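Local structure of SxtG (Microseira wollei, 6U1R) at residues A[96-99]-A[100-103]. The protein is an amidinotransferase of the saxitoxin biosynthetic pathway, probably transferring an amidino group through a covalent amidino-cysteine intermediate. Sequence-based numbering, arbitrary orientation.
Sequences FIHI and LEAE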
# COMPACT_ATOMS: atom_id res chain seq x y z
N PHE A 96 13.43 29.14 -5.08
CA PHE A 96 13.83 28.10 -4.13
C PHE A 96 14.65 27.01 -4.83
O PHE A 96 15.71 26.61 -4.35
CB PHE A 96 12.56 27.54 -3.46
CG PHE A 96 12.78 26.35 -2.57
CD1 PHE A 96 13.79 26.32 -1.64
CD2 PHE A 96 11.91 25.27 -2.63
CE1 PHE A 96 13.97 25.23 -0.80
CE2 PHE A 96 12.07 24.16 -1.79
CZ PHE A 96 13.11 24.15 -0.87
N ILE A 97 14.18 26.55 -5.98
CA ILE A 97 14.92 25.54 -6.74
C ILE A 97 16.27 26.09 -7.19
O ILE A 97 17.29 25.39 -7.12
CB ILE A 97 14.06 25.05 -7.92
CG1 ILE A 97 12.89 24.21 -7.40
CG2 ILE A 97 14.91 24.27 -8.91
CD1 ILE A 97 11.77 23.97 -8.40
N HIS A 98 16.31 27.36 -7.64
CA HIS A 98 17.58 27.96 -8.04
C HIS A 98 18.59 27.94 -6.89
O HIS A 98 19.77 27.65 -7.08
CB HIS A 98 17.38 29.39 -8.54
CG HIS A 98 16.98 29.52 -9.98
ND1 HIS A 98 17.48 28.71 -10.98
CD2 HIS A 98 16.16 30.40 -10.60
CE1 HIS A 98 16.96 29.07 -12.14
NE2 HIS A 98 16.16 30.09 -11.94
N ILE A 99 18.14 28.26 -5.67
CA ILE A 99 19.01 28.19 -4.50
C ILE A 99 19.52 26.76 -4.29
O ILE A 99 20.72 26.54 -4.08
CB ILE A 99 18.28 28.71 -3.25
CG1 ILE A 99 17.98 30.21 -3.41
CG2 ILE A 99 19.11 28.43 -2.00
CD1 ILE A 99 17.19 30.85 -2.27
N LEU A 100 18.61 25.79 -4.29
CA LEU A 100 19.02 24.40 -4.10
C LEU A 100 20.09 23.98 -5.11
O LEU A 100 21.09 23.34 -4.76
CB LEU A 100 17.81 23.47 -4.22
CG LEU A 100 16.78 23.53 -3.09
CD1 LEU A 100 15.55 22.69 -3.46
CD2 LEU A 100 17.36 23.05 -1.78
N GLU A 101 19.88 24.32 -6.38
CA GLU A 101 20.83 23.94 -7.42
C GLU A 101 22.16 24.67 -7.25
O GLU A 101 23.23 24.07 -7.45
CB GLU A 101 20.22 24.21 -8.79
CG GLU A 101 19.00 23.30 -9.07
CD GLU A 101 18.23 23.65 -10.35
OE1 GLU A 101 18.23 24.83 -10.78
OE2 GLU A 101 17.60 22.73 -10.91
N ALA A 102 22.12 25.96 -6.92
CA ALA A 102 23.37 26.69 -6.69
C ALA A 102 24.14 26.11 -5.52
O ALA A 102 25.38 26.14 -5.51
CB ALA A 102 23.06 28.16 -6.45
N GLU A 103 23.43 25.57 -4.54
CA GLU A 103 24.07 24.93 -3.40
C GLU A 103 24.47 23.47 -3.68
O GLU A 103 24.86 22.77 -2.74
CB GLU A 103 23.15 25.02 -2.18
CG GLU A 103 22.89 26.44 -1.71
CD GLU A 103 24.15 27.12 -1.20
OE1 GLU A 103 25.04 26.43 -0.66
OE2 GLU A 103 24.24 28.37 -1.34
O HOH W 1 19.93 26.52 -11.51
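Leu100 lays its CD1 methyl over one face of the Phe96 ring, 4.1 Å from the ring centroid and displaced toward the rim, a CH-pi contact one helical turn apart. Phe96 reaches it because its CG stands anti to the backbone N (chi1 173°), carrying the ring alongside the following turn. One residue on, the extended Glu101 chain brings its carboxylate against the Ile97 CG2 methyl, with CD and OE2 both 3.7 Å away. Glu101 OE1 accepts a 2.5 Å hydrogen bond from a water in the plane of the His98 ring, weakly bonded to ND1; these polar residues suit the exposed side, as buried, apolar Phe96, Ile97 and Leu100 suit the face turned to the strands. Four i to i+4 backbone bonds hold the turns, the last, Glu103 N to Ile99 O (2.9 Å), more bent at 149°. Glu103 then leaves helical geometry, its carboxylate salt-bridged to Arg330. This amphipathic end of helix 83-102 packs across strands 37-42 and 106-109 through Leu100 and Ile97 (on Val42 and Val107), and 330-334 and 350-354 through Ile99 (on Ile332 and Ile352), with Phe96 adjoining Phe356 and Phe366, consistent with the family's alpha/beta propeller.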